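Local structure of ribonucleoside-diphosphate reductase subunit beta (Streptococcus sanguinis, 4N83) at residues L64-Q69 / F95-H100; G60-L65 / K102-I107; S72-L77 / A88-I93; S163-P168 / L186-E191; N138-N143 / L147-A152. The protein probably provides, as the metal-bearing small subunit of a class Ib ribonucleotide reductase, the tyrosyl radical needed to turn ribonucleotides into deoxyribonucleotides. All blocks are in the same frame, centred on the assembly; numbering follows the deposited sequence.

Interaction 1: L64-Q69 / F95-H100; sequences LLDTLQ and FMESVH. With MN (manganese (II) ion), chain J; MN (manganese (II) ion), chain I.
Glu97 OE1 binds the manganese ion of chain J at 2.2 Å, and that ion also holds Asp66 OD1 at 2.1 Å. Glu157 and Glu191 bind the same ion from outside the two segments. The two carboxylate oxygens, Asp66 OD1 and Glu97 OE1, come within 3.1 Å of each other as two ligands of one ion. Both are acceptors, so the shared ion is what joins them. The side chains are roughly perpendicular, with their carboxylate planes 40° apart. Glu97 bends at its second torsion (chi2 -71°). The bend lets OE1 and OE2 face different ions, and OE2 binds the second manganese ion, that of chain I. Glu97 thus bridges the pair. The His100 ring meets Asp66 OD1 and the chain J ion at its edge. His100 belongs to this site; its ND1 faces the ion at 2.9 Å, a long approach. Its NE2 is hydrogen-bonded to Asp190. The carbonyl oxygen of Met96 sits over one ring face. Gln69 CB packs against the carboxylate carbon of Glu97, CD, at 3.9 Å. Asp66 OD2 is hydrogen-bonded to Tyr104 OH. Glu157, Glu191 and His194 complete the two metal positions. The helices run antiparallel, at 159°. Carboxylates and histidines set between paired helices make the dimetal site of the ferritin-like ribonucleotide reductase small subunit.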
# COMPACT_ATOMS: atom_id res chain seq x y z
N LEU A 64 4.01 -6.88 -16.65
CA LEU A 64 4.81 -7.90 -15.98
C LEU A 64 5.71 -7.29 -14.90
O LEU A 64 5.89 -7.87 -13.83
CB LEU A 64 5.67 -8.66 -17.00
CG LEU A 64 6.39 -9.92 -16.52
CD1 LEU A 64 5.40 -11.06 -16.31
CD2 LEU A 64 7.47 -10.32 -17.51
N LEU A 65 6.26 -6.11 -15.19
CA LEU A 65 7.21 -5.45 -14.30
C LEU A 65 6.54 -4.60 -13.21
O LEU A 65 7.14 -4.36 -12.16
CB LEU A 65 8.18 -4.61 -15.11
CG LEU A 65 8.99 -5.37 -16.17
CD1 LEU A 65 9.71 -4.39 -17.09
CD2 LEU A 65 9.98 -6.33 -15.52
N ASP A 66 5.32 -4.12 -13.47
CA ASP A 66 4.53 -3.46 -12.42
C ASP A 66 3.91 -4.49 -11.47
O ASP A 66 3.62 -4.18 -10.32
CB ASP A 66 3.43 -2.56 -13.02
CG ASP A 66 3.89 -1.12 -13.22
OD1 ASP A 66 4.36 -0.50 -12.24
OD2 ASP A 66 3.77 -0.60 -14.35
N THR A 67 3.72 -5.72 -11.97
CA THR A 67 3.31 -6.85 -11.13
C THR A 67 4.49 -7.30 -10.27
O THR A 67 4.33 -7.60 -9.08
CB THR A 67 2.83 -8.04 -11.97
OG1 THR A 67 1.86 -7.60 -12.92
CG2 THR A 67 2.22 -9.13 -11.08
N LEU A 68 5.67 -7.35 -10.88
CA LEU A 68 6.91 -7.69 -10.18
C LEU A 68 7.17 -6.76 -9.00
O LEU A 68 7.59 -7.21 -7.93
CB LEU A 68 8.09 -7.63 -11.15
CG LEU A 68 9.50 -7.85 -10.59
CD1 LEU A 68 9.64 -9.26 -10.04
CD2 LEU A 68 10.54 -7.59 -11.66
N GLN A 69 6.93 -5.47 -9.20
CA GLN A 69 7.18 -4.46 -8.17
C GLN A 69 6.17 -4.51 -7.02
O GLN A 69 6.56 -4.44 -5.86
CB GLN A 69 7.20 -3.05 -8.79
CG GLN A 69 8.42 -2.76 -9.65
CD GLN A 69 9.67 -2.52 -8.83
OE1 GLN A 69 10.08 -1.38 -8.61
NE2 GLN A 69 10.30 -3.60 -8.37
N PHE A 95 1.25 0.04 -2.96
CA PHE A 95 -0.14 0.13 -3.40
C PHE A 95 -0.24 0.76 -4.79
O PHE A 95 -0.95 0.25 -5.66
CB PHE A 95 -0.98 0.92 -2.40
CG PHE A 95 -2.26 1.46 -2.97
CD1 PHE A 95 -3.21 0.61 -3.52
CD2 PHE A 95 -2.52 2.82 -2.97
CE1 PHE A 95 -4.39 1.10 -4.06
CE2 PHE A 95 -3.70 3.33 -3.50
CZ PHE A 95 -4.63 2.46 -4.04
N MET A 96 0.48 1.86 -5.01
CA MET A 96 0.47 2.54 -6.31
C MET A 96 1.08 1.68 -7.42
O MET A 96 0.69 1.80 -8.57
CB MET A 96 1.20 3.89 -6.23
CG MET A 96 0.48 4.95 -5.40
SD MET A 96 -1.27 5.17 -5.79
CE MET A 96 -1.21 5.43 -7.56
N GLU A 97 2.02 0.80 -7.06
CA GLU A 97 2.58 -0.15 -8.03
C GLU A 97 1.52 -1.15 -8.50
O GLU A 97 1.55 -1.60 -9.65
CB GLU A 97 3.79 -0.89 -7.45
CG GLU A 97 4.98 -0.02 -7.06
CD GLU A 97 5.72 0.57 -8.25
OE1 GLU A 97 5.26 0.43 -9.40
OE2 GLU A 97 6.79 1.19 -8.03
N SER A 98 0.58 -1.50 -7.62
CA SER A 98 -0.56 -2.35 -7.99
C SER A 98 -1.56 -1.60 -8.87
O SER A 98 -2.16 -2.20 -9.76
CB SER A 98 -1.27 -2.90 -6.74
OG SER A 98 -0.67 -4.10 -6.29
N VAL A 99 -1.73 -0.30 -8.62
CA VAL A 99 -2.60 0.54 -9.45
C VAL A 99 -2.02 0.63 -10.87
O VAL A 99 -2.77 0.60 -11.84
CB VAL A 99 -2.78 1.95 -8.86
CG1 VAL A 99 -3.55 2.85 -9.82
CG2 VAL A 99 -3.49 1.89 -7.52
N HIS A 100 -0.70 0.75 -10.96
CA HIS A 100 -0.02 0.77 -12.25
C HIS A 100 -0.23 -0.55 -13.00
O HIS A 100 -0.48 -0.56 -14.20
CB HIS A 100 1.49 1.02 -12.09
CG HIS A 100 1.82 2.32 -11.42
ND1 HIS A 100 3.07 2.61 -10.94
CD2 HIS A 100 1.05 3.40 -11.14
CE1 HIS A 100 3.07 3.82 -10.40
NE2 HIS A 100 1.85 4.32 -10.51
MN MN J . 5.53 1.11 -11.49
MN MN I . 8.56 2.41 -8.10

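Interaction 2: G60-L65 / K102-I107; sequences GGLTLL and KSYSSI
Tyr104 reaches across to the helix of 60-65, and its ring overlaps Thr63 near the CB end and Leu62 near the hydroxyl end. Thr63 OG1 lies 3.2 Å from Tyr104 CD2 and approaches the ring obliquely. The two side chains run antiparallel alongside each other. Thr63 OG1 sits beside its own backbone N (chi1 -46°). From there it forms a hydrogen bond to the carbonyl of Phe59, one turn back. Its nearness to the ring is therefore packing, and no hydrogen bond crosses between the segments. Further out, Leu62 CB lies 3.6 Å from Tyr104 OH and 3.9 Å from Tyr104 CZ. The backbone of Thr63 also helps: its CA is 3.7 Å from Tyr104 CE2, so the ring rests close against the helix. Ile8 of the second subunit packs on Thr63.

The hydroxyl is hydrogen-bonded to OD2 of Asp66, a manganese ligand through its other oxygen. The Tyr104 side chain comes within about 6 Å of a manganese ion, nearest atoms counted. Tyr104 is the predicted active-site residue, consistent with the radical tyrosine of this family. Tyr104, on helix 84-111, is buried against helices 49-78, where Phe59 touches it, and 178-206, where Ile184 does.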
# COMPACT_ATOMS: atom_id res chain seq x y z
N GLY A 60 1.59 -4.80 -22.08
CA GLY A 60 1.65 -6.14 -21.50
C GLY A 60 3.02 -6.49 -20.93
O GLY A 60 3.11 -7.16 -19.90
N GLY A 61 4.08 -6.04 -21.61
CA GLY A 61 5.44 -6.25 -21.14
C GLY A 61 5.75 -5.47 -19.87
O GLY A 61 6.43 -5.96 -18.98
N LEU A 62 5.24 -4.24 -19.81
CA LEU A 62 5.37 -3.40 -18.62
C LEU A 62 4.49 -3.91 -17.48
O LEU A 62 4.87 -3.80 -16.31
CB LEU A 62 5.01 -1.95 -18.95
CG LEU A 62 5.86 -1.24 -20.00
CD1 LEU A 62 5.19 0.05 -20.44
CD2 LEU A 62 7.27 -0.97 -19.49
N THR A 63 3.33 -4.46 -17.82
CA THR A 63 2.42 -5.06 -16.84
C THR A 63 3.12 -6.13 -16.01
O THR A 63 2.85 -6.28 -14.82
CB THR A 63 1.19 -5.69 -17.52
OG1 THR A 63 0.65 -4.80 -18.50
CG2 THR A 63 0.10 -6.03 -16.50
N LEU A 64 4.01 -6.88 -16.65
CA LEU A 64 4.81 -7.90 -15.98
C LEU A 64 5.71 -7.29 -14.90
O LEU A 64 5.89 -7.87 -13.83
CB LEU A 64 5.67 -8.66 -17.00
CG LEU A 64 6.39 -9.92 -16.52
CD1 LEU A 64 5.40 -11.06 -16.31
CD2 LEU A 64 7.47 -10.32 -17.51
N LEU A 65 6.26 -6.11 -15.19
CA LEU A 65 7.21 -5.45 -14.30
C LEU A 65 6.54 -4.60 -13.21
O LEU A 65 7.14 -4.36 -12.16
CB LEU A 65 8.18 -4.61 -15.11
CG LEU A 65 8.99 -5.37 -16.17
CD1 LEU A 65 9.71 -4.39 -17.09
CD2 LEU A 65 9.98 -6.33 -15.52
N LYS A 102 -2.76 -2.67 -12.57
CA LYS A 102 -4.17 -2.76 -12.94
C LYS A 102 -4.52 -1.86 -14.13
O LYS A 102 -5.25 -2.28 -15.03
CB LYS A 102 -5.08 -2.41 -11.75
CG LYS A 102 -6.56 -2.37 -12.10
CD LYS A 102 -7.44 -2.19 -10.87
CE LYS A 102 -8.86 -1.80 -11.26
NZ LYS A 102 -9.51 -2.82 -12.13
N SER A 103 -4.00 -0.63 -14.13
CA SER A 103 -4.33 0.36 -15.15
C SER A 103 -4.20 -0.16 -16.59
O SER A 103 -4.97 0.23 -17.47
CB SER A 103 -3.46 1.62 -14.98
OG SER A 103 -2.08 1.30 -14.98
N TYR A 104 -3.23 -1.05 -16.82
CA TYR A 104 -3.05 -1.67 -18.14
C TYR A 104 -4.26 -2.51 -18.55
O TYR A 104 -4.65 -2.51 -19.71
CB TYR A 104 -1.79 -2.55 -18.16
CG TYR A 104 -0.51 -1.82 -17.81
CD1 TYR A 104 -0.06 -0.75 -18.59
CD2 TYR A 104 0.26 -2.21 -16.72
CE1 TYR A 104 1.11 -0.09 -18.27
CE2 TYR A 104 1.43 -1.56 -16.40
CZ TYR A 104 1.86 -0.50 -17.18
OH TYR A 104 3.03 0.16 -16.87
N SER A 105 -4.83 -3.23 -17.58
CA SER A 105 -6.01 -4.08 -17.84
C SER A 105 -7.22 -3.26 -18.30
O SER A 105 -8.02 -3.74 -19.11
CB SER A 105 -6.37 -4.90 -16.59
OG SER A 105 -5.27 -5.68 -16.15
N SER A 106 -7.35 -2.04 -17.78
CA SER A 106 -8.42 -1.12 -18.19
C SER A 106 -8.22 -0.62 -19.62
O SER A 106 -9.20 -0.38 -20.33
CB SER A 106 -8.49 0.07 -17.23
OG SER A 106 -8.74 -0.35 -15.91
N ILE A 107 -6.97 -0.46 -20.03
CA ILE A 107 -6.64 -0.07 -21.40
C ILE A 107 -7.02 -1.20 -22.36
O ILE A 107 -7.63 -0.95 -23.40
CB ILE A 107 -5.13 0.23 -21.57
CG1 ILE A 107 -4.74 1.48 -20.75
CG2 ILE A 107 -4.78 0.44 -23.04
CD1 ILE A 107 -3.25 1.65 -20.57

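Interaction 3: S72-L77 / A88-I93; sequences SGVDAL and AVFNNI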
# COMPACT_ATOMS: atom_id res chain seq x y z
N SER A 72 6.58 -8.44 -4.96
CA SER A 72 7.87 -8.75 -4.32
C SER A 72 8.88 -7.60 -4.28
O SER A 72 9.74 -7.57 -3.41
CB SER A 72 8.52 -9.96 -5.01
OG SER A 72 9.02 -9.61 -6.29
N GLY A 73 8.78 -6.67 -5.23
CA GLY A 73 9.76 -5.60 -5.38
C GLY A 73 9.85 -4.65 -4.19
O GLY A 73 10.93 -4.46 -3.62
N VAL A 74 8.72 -4.06 -3.82
CA VAL A 74 8.67 -3.13 -2.69
C VAL A 74 8.73 -3.89 -1.37
O VAL A 74 9.19 -3.36 -0.36
CB VAL A 74 7.40 -2.24 -2.73
CG1 VAL A 74 7.42 -1.24 -1.58
CG2 VAL A 74 7.29 -1.51 -4.07
N ASP A 75 8.26 -5.14 -1.38
CA ASP A 75 8.36 -6.04 -0.23
C ASP A 75 9.82 -6.21 0.21
O ASP A 75 10.12 -6.17 1.40
CB ASP A 75 7.75 -7.41 -0.57
CG ASP A 75 7.68 -8.34 0.63
OD1 ASP A 75 7.16 -7.92 1.69
OD2 ASP A 75 8.13 -9.50 0.51
N ALA A 76 10.71 -6.39 -0.77
CA ALA A 76 12.14 -6.50 -0.51
C ALA A 76 12.72 -5.19 0.02
O ALA A 76 13.50 -5.19 0.98
CB ALA A 76 12.87 -6.91 -1.78
N LEU A 77 12.33 -4.07 -0.59
CA LEU A 77 12.80 -2.75 -0.19
C LEU A 77 12.36 -2.35 1.22
O LEU A 77 13.05 -1.59 1.89
CB LEU A 77 12.34 -1.69 -1.20
CG LEU A 77 12.93 -1.80 -2.61
CD1 LEU A 77 12.10 -1.00 -3.61
CD2 LEU A 77 14.38 -1.34 -2.63
N ALA A 88 6.07 3.35 5.93
CA ALA A 88 4.76 3.87 5.55
C ALA A 88 4.77 4.36 4.10
O ALA A 88 3.86 4.04 3.32
CB ALA A 88 4.33 4.99 6.49
N VAL A 89 5.80 5.12 3.73
CA VAL A 89 5.96 5.59 2.35
C VAL A 89 5.98 4.40 1.39
O VAL A 89 5.37 4.45 0.33
CB VAL A 89 7.23 6.44 2.17
CG1 VAL A 89 7.41 6.83 0.70
CG2 VAL A 89 7.17 7.69 3.03
N PHE A 90 6.68 3.33 1.77
CA PHE A 90 6.77 2.12 0.94
C PHE A 90 5.45 1.36 0.83
O PHE A 90 5.20 0.69 -0.17
CB PHE A 90 7.89 1.19 1.42
CG PHE A 90 9.25 1.57 0.91
CD1 PHE A 90 9.51 1.59 -0.45
CD2 PHE A 90 10.27 1.92 1.79
CE1 PHE A 90 10.76 1.94 -0.93
CE2 PHE A 90 11.52 2.27 1.32
CZ PHE A 90 11.77 2.29 -0.04
N ASN A 91 4.60 1.47 1.86
CA ASN A 91 3.25 0.91 1.79
C ASN A 91 2.44 1.64 0.73
O ASN A 91 1.74 1.02 -0.07
CB ASN A 91 2.55 0.98 3.14
CG ASN A 91 3.22 0.14 4.20
OD1 ASN A 91 3.78 -0.92 3.91
ND2 ASN A 91 3.17 0.60 5.45
N ASN A 92 2.55 2.97 0.74
CA ASN A 92 1.96 3.81 -0.30
C ASN A 92 2.55 3.51 -1.68
O ASN A 92 1.82 3.43 -2.67
CB ASN A 92 2.15 5.29 0.03
CG ASN A 92 1.81 6.20 -1.13
OD1 ASN A 92 2.69 6.71 -1.81
ND2 ASN A 92 0.52 6.38 -1.39
N ILE A 93 3.87 3.36 -1.74
CA ILE A 93 4.55 3.03 -3.00
C ILE A 93 4.04 1.70 -3.54
O ILE A 93 3.68 1.61 -4.72
CB ILE A 93 6.09 2.95 -2.82
CG1 ILE A 93 6.67 4.34 -2.53
CG2 ILE A 93 6.74 2.37 -4.08
CD1 ILE A 93 8.07 4.33 -1.95
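Val74 and Phe90 meet in the antiparallel helix pair 49-78 and 84-111, part of the ferritin-like helical bundle. The local axes run at 175° and approach to 9.7 Å. No hydrogen bond crosses, and the side-chain packing is apolar.

Two aliphatic contacts reach the ring. Val74 CG1, anti to the backbone N (chi1 -177°), points across to Phe90 and lies 3.7 Å from Phe90 CD1, oblique to the ring. The same methyl also lies by the carbonyl oxygen of Phe90. Leu77, one turn on, places its CB over one ring face, 4.0 Å from Phe90 CE1. The ring thus stands against two successive turns of the opposite helix.

Beyond the pair, Ile198 of helix 178-206 touches both Leu77 and Phe90. Ile93 packs on His194, a manganese ligand, so this apolar layer continues up to the metal site. Asn91 ND2 is hydrogen-bonded to Ser98 OG of the second subunit, which puts helix 84-111 at the dimer interface.

One contact joins branched aliphatic groups between the helices: the other methyl of Val74, CG2, meets Ile93 CG2 at 3.9 Å.

Interaction 4: S163-P168 / L186-E191; sequences SGFFTP and LIIRDE. With MN (manganese (II) ion), chain J; MN (manganese (II) ion), chain I.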
# COMPACT_ATOMS: atom_id res chain seq x y z
N SER A 163 11.53 2.10 -22.45
CA SER A 163 11.45 1.39 -23.73
C SER A 163 9.98 1.21 -24.14
O SER A 163 9.64 1.29 -25.32
CB SER A 163 12.12 0.02 -23.64
OG SER A 163 11.56 -0.76 -22.60
N GLY A 164 9.13 0.98 -23.14
CA GLY A 164 7.69 0.89 -23.34
C GLY A 164 7.00 2.24 -23.40
O GLY A 164 6.10 2.43 -24.22
N PHE A 165 7.41 3.18 -22.55
CA PHE A 165 6.79 4.51 -22.52
C PHE A 165 6.98 5.32 -23.81
O PHE A 165 6.21 6.25 -24.07
CB PHE A 165 7.31 5.35 -21.33
CG PHE A 165 6.90 4.83 -19.97
CD1 PHE A 165 5.63 4.31 -19.75
CD2 PHE A 165 7.78 4.92 -18.90
CE1 PHE A 165 5.26 3.85 -18.49
CE2 PHE A 165 7.41 4.47 -17.64
CZ PHE A 165 6.15 3.94 -17.43
N PHE A 166 7.99 4.97 -24.61
CA PHE A 166 8.27 5.66 -25.88
C PHE A 166 7.07 5.68 -26.84
O PHE A 166 6.85 6.67 -27.53
CB PHE A 166 9.48 5.01 -26.57
CG PHE A 166 9.94 5.74 -27.81
CD1 PHE A 166 10.93 6.71 -27.74
CD2 PHE A 166 9.39 5.44 -29.05
CE1 PHE A 166 11.35 7.37 -28.88
CE2 PHE A 166 9.81 6.10 -30.19
CZ PHE A 166 10.79 7.07 -30.11
N THR A 167 6.31 4.59 -26.87
CA THR A 167 5.18 4.45 -27.80
C THR A 167 3.99 5.37 -27.47
O THR A 167 3.58 6.16 -28.33
CB THR A 167 4.72 2.98 -27.91
OG1 THR A 167 5.84 2.15 -28.22
CG2 THR A 167 3.66 2.82 -29.00
N PRO A 168 3.42 5.28 -26.25
CA PRO A 168 2.29 6.17 -25.93
C PRO A 168 2.66 7.66 -25.87
O PRO A 168 1.82 8.51 -26.15
CB PRO A 168 1.84 5.68 -24.55
CG PRO A 168 3.04 5.01 -23.97
CD PRO A 168 3.72 4.37 -25.13
N LEU A 186 0.45 9.63 -15.84
CA LEU A 186 0.32 9.58 -14.38
C LEU A 186 1.28 8.57 -13.75
O LEU A 186 1.81 8.81 -12.67
CB LEU A 186 -1.12 9.23 -13.99
CG LEU A 186 -2.18 10.30 -14.29
CD1 LEU A 186 -3.57 9.68 -14.34
CD2 LEU A 186 -2.13 11.43 -13.27
N ILE A 187 1.51 7.45 -14.43
CA ILE A 187 2.43 6.41 -13.95
C ILE A 187 3.86 6.95 -13.89
O ILE A 187 4.58 6.69 -12.92
CB ILE A 187 2.38 5.14 -14.84
CG1 ILE A 187 1.04 4.43 -14.67
CG2 ILE A 187 3.52 4.19 -14.50
CD1 ILE A 187 0.71 3.44 -15.76
N ILE A 188 4.26 7.70 -14.91
CA ILE A 188 5.59 8.31 -14.96
C ILE A 188 5.75 9.37 -13.86
O ILE A 188 6.84 9.52 -13.30
CB ILE A 188 5.87 8.95 -16.35
CG1 ILE A 188 5.89 7.86 -17.44
CG2 ILE A 188 7.19 9.70 -16.35
CD1 ILE A 188 5.62 8.39 -18.83
N ARG A 189 4.67 10.09 -13.55
CA ARG A 189 4.69 11.09 -12.48
C ARG A 189 4.98 10.43 -11.13
O ARG A 189 5.73 10.98 -10.32
CB ARG A 189 3.36 11.85 -12.41
CG ARG A 189 3.39 13.06 -11.50
CD ARG A 189 2.04 13.77 -11.44
NE ARG A 189 1.04 13.01 -10.69
CZ ARG A 189 -0.23 13.38 -10.53
NH1 ARG A 189 -0.68 14.51 -11.06
NH2 ARG A 189 -1.06 12.61 -9.83
N ASP A 190 4.38 9.27 -10.88
CA ASP A 190 4.63 8.51 -9.65
C ASP A 190 6.03 7.91 -9.63
O ASP A 190 6.73 8.00 -8.62
CB ASP A 190 3.60 7.39 -9.48
CG ASP A 190 2.25 7.89 -9.01
OD1 ASP A 190 2.19 8.93 -8.31
OD2 ASP A 190 1.23 7.24 -9.34
N GLU A 191 6.44 7.31 -10.74
CA GLU A 191 7.74 6.64 -10.82
C GLU A 191 8.91 7.62 -10.83
O GLU A 191 10.02 7.27 -10.41
CB GLU A 191 7.82 5.71 -12.03
CG GLU A 191 6.87 4.51 -11.98
CD GLU A 191 7.06 3.64 -10.74
OE1 GLU A 191 8.14 3.69 -10.12
OE2 GLU A 191 6.12 2.91 -10.38
MN MN J . 5.53 1.11 -11.49
MN MN I . 8.56 2.41 -8.10
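Ile188 sets its CG1 almost squarely over the face of the Phe165 ring, a CH-pi contact near the ring centre. CG1 of Ile188 lies 3.8 Å from the ring centroid of Phe165, only 12° off the ring normal. CD1 follows along the same side chain and comes to 4.0 Å from Phe165 CG. The two side chains lie alongside, pointing opposite ways. Ile188 CG1 is anti to its carbonyl carbon (chi1 -64°), which sends the longer branch out towards the ring. Ile187 makes a lesser contact at the CZ end of the ring. Its CG2 lies 3.9 Å from Phe165 CZ and comes in obliquely.

The helix carrying Phe165 is kinked at Thr167 and Pro168, where the regular bonds to the turn before fail; Pro168 has no N-H to give. Tyr162 meets the Phe165 ring edge-to-face, and Ile184 also touches it.

One turn beyond Ile187, Glu191 bridges the manganese ions. Its OE2 binds the chain J ion at 2.2 Å, and its OE1 binds the chain I ion at 2.4 Å. His194 is a further ligand of the chain I ion. Ile187 itself touches His100 and Tyr104. The contact has no hydrogen bond across it. Its chemistry is wholly apolar, so it forms a hydrophobic layer beside the metal-binding turn of helix 178-206.

Interaction 5: N138-N143 / L147-A152; sequences NEIYLN and LEKKIA
Ile140 and Tyr141 carry one side of this contact, against Glu148, Lys149 and Ala152. Ile140 works with two branches. Its CG2 sits 3.6 Å from the backbone O of Glu148, and its CD1 reaches Ala152 CB at 4.1 Å. Tyr141 brings a ring edge to the same helix: its CE1 lies 3.5 Å from the carbonyl O of Lys149, near the plane of the ring. The CB of Ala152 is oblique to that ring, at 4.5 Å from Tyr141 CE1. Lys149 lays its aliphatic chain over the opposite backbone. Its CG lies 3.3 Å from the carbonyl O of Ile140, and CD runs on by that of Tyr141. Its CB also touches the ring, 4.0 Å from Tyr141 CD1. No hydrogen bond crosses between the segments.

The next shell fixes the polar ends. The Lys149 chain bends at its third torsion (chi3 -78°), and NZ forms a salt bridge to Asp80. The Tyr141 hydroxyl lies by the Gln69 side-chain amide. The Tyr141 side chain is about 8 Å from a manganese ion, nearest atoms counted. Ser153 and Leu156 also touch Tyr141.

The two segments form a tight helical hairpin, with only three residues between them. Their axes run at 154° and come within 9.0 Å. Ala76 of helix 49-78 packs on Tyr141 and Lys149, and Trp220 of helix 211-240 touches Ile140 and Glu148.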
# COMPACT_ATOMS: atom_id res chain seq x y z
N ASN A 138 14.44 -9.87 -9.96
CA ASN A 138 13.85 -10.53 -8.79
C ASN A 138 14.88 -11.32 -7.98
O ASN A 138 14.77 -11.41 -6.76
CB ASN A 138 12.70 -11.46 -9.21
CG ASN A 138 11.85 -11.91 -8.02
OD1 ASN A 138 11.80 -11.25 -6.99
ND2 ASN A 138 11.18 -13.05 -8.18
N GLU A 139 15.86 -11.89 -8.67
CA GLU A 139 16.98 -12.57 -8.01
C GLU A 139 17.74 -11.61 -7.09
O GLU A 139 18.21 -12.01 -6.02
CB GLU A 139 17.92 -13.19 -9.05
CG GLU A 139 19.12 -13.94 -8.48
CD GLU A 139 20.32 -13.05 -8.19
OE1 GLU A 139 20.59 -12.12 -8.98
OE2 GLU A 139 21.00 -13.30 -7.17
N ILE A 140 17.85 -10.35 -7.52
CA ILE A 140 18.47 -9.31 -6.70
C ILE A 140 17.60 -9.00 -5.49
O ILE A 140 18.12 -8.84 -4.38
CB ILE A 140 18.74 -8.03 -7.52
CG1 ILE A 140 19.77 -8.30 -8.62
CG2 ILE A 140 19.24 -6.91 -6.62
CD1 ILE A 140 19.71 -7.31 -9.77
N TYR A 141 16.28 -8.91 -5.69
CA TYR A 141 15.36 -8.65 -4.58
C TYR A 141 15.37 -9.78 -3.55
O TYR A 141 15.33 -9.53 -2.34
CB TYR A 141 13.92 -8.43 -5.08
CG TYR A 141 13.69 -7.16 -5.89
CD1 TYR A 141 14.31 -5.95 -5.54
CD2 TYR A 141 12.83 -7.16 -6.98
CE1 TYR A 141 14.09 -4.80 -6.27
CE2 TYR A 141 12.61 -6.01 -7.72
CZ TYR A 141 13.24 -4.83 -7.36
OH TYR A 141 13.01 -3.69 -8.10
N LEU A 142 15.43 -11.02 -4.03
CA LEU A 142 15.41 -12.19 -3.15
C LEU A 142 16.74 -12.43 -2.42
O LEU A 142 16.74 -12.84 -1.27
CB LEU A 142 15.01 -13.45 -3.94
CG LEU A 142 13.56 -13.51 -4.45
CD1 LEU A 142 13.38 -14.67 -5.43
CD2 LEU A 142 12.57 -13.63 -3.30
N ASN A 143 17.86 -12.15 -3.10
CA ASN A 143 19.19 -12.48 -2.56
C ASN A 143 20.15 -11.30 -2.36
O ASN A 143 20.98 -11.33 -1.45
CB ASN A 143 19.86 -13.53 -3.46
CG ASN A 143 19.04 -14.80 -3.59
OD1 ASN A 143 18.86 -15.31 -4.70
ND2 ASN A 143 18.54 -15.31 -2.48
N LEU A 147 21.02 -2.22 -0.86
CA LEU A 147 21.73 -1.19 -1.65
C LEU A 147 21.67 -1.61 -3.11
O LEU A 147 21.42 -0.79 -4.00
CB LEU A 147 23.20 -1.03 -1.22
CG LEU A 147 23.76 0.40 -1.17
CD1 LEU A 147 22.88 1.34 -0.36
CD2 LEU A 147 25.17 0.38 -0.59
N GLU A 148 21.90 -2.90 -3.35
CA GLU A 148 21.77 -3.51 -4.67
C GLU A 148 20.31 -3.58 -5.11
O GLU A 148 20.01 -3.45 -6.30
CB GLU A 148 22.38 -4.92 -4.66
CG GLU A 148 23.88 -4.95 -4.38
CD GLU A 148 24.39 -6.35 -4.07
OE1 GLU A 148 23.76 -7.34 -4.50
OE2 GLU A 148 25.44 -6.46 -3.41
N LYS A 149 19.41 -3.79 -4.15
CA LYS A 149 17.97 -3.83 -4.42
C LYS A 149 17.42 -2.44 -4.76
O LYS A 149 16.47 -2.32 -5.53
CB LYS A 149 17.22 -4.42 -3.22
CG LYS A 149 17.54 -5.88 -2.97
CD LYS A 149 16.87 -6.42 -1.72
CE LYS A 149 17.60 -5.99 -0.46
NZ LYS A 149 17.12 -6.72 0.74
N LYS A 150 18.01 -1.40 -4.18
CA LYS A 150 17.64 -0.02 -4.48
C LYS A 150 18.09 0.40 -5.88
O LYS A 150 17.39 1.15 -6.57
CB LYS A 150 18.21 0.94 -3.44
CG LYS A 150 17.57 0.81 -2.07
CD LYS A 150 18.12 1.83 -1.08
CE LYS A 150 17.29 1.89 0.19
NZ LYS A 150 17.35 0.63 0.99
N ILE A 151 19.26 -0.09 -6.31
CA ILE A 151 19.78 0.20 -7.64
C ILE A 151 18.93 -0.47 -8.73
O ILE A 151 18.70 0.12 -9.79
CB ILE A 151 21.25 -0.29 -7.79
CG1 ILE A 151 22.18 0.49 -6.86
CG2 ILE A 151 21.72 -0.13 -9.23
CD1 ILE A 151 23.48 -0.22 -6.55
N ALA A 152 18.48 -1.69 -8.46
CA ALA A 152 17.69 -2.46 -9.43
C ALA A 152 16.31 -1.86 -9.67
O ALA A 152 15.84 -1.83 -10.81
CB ALA A 152 17.56 -3.91 -8.96

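Interactions 1, 2 and 3 lie along one helix pair, 49-78 with 84-111. Interaction 3 is nested in the chain inside the other two, and the centres of 2 and 3 are about 19 Å apart. Interaction 1, between them, holds metal ligands. It meets interaction 2 where Asp66 OD2 lies 2.7 Å from Tyr104 OH, linking the manganese site to the predicted active-site tyrosine. Interaction 4 adds the bridging Glu191, and its Asp190 OD2 is 3.2 Å from His100 NE2, a probable hydrogen bond. Interaction 5 is remote from 4, about 22 Å between centres. It packs on 3, with Leu77 CD2 3.7 Å from Lys149 O, and touches 1 through Leu68 and Asn138.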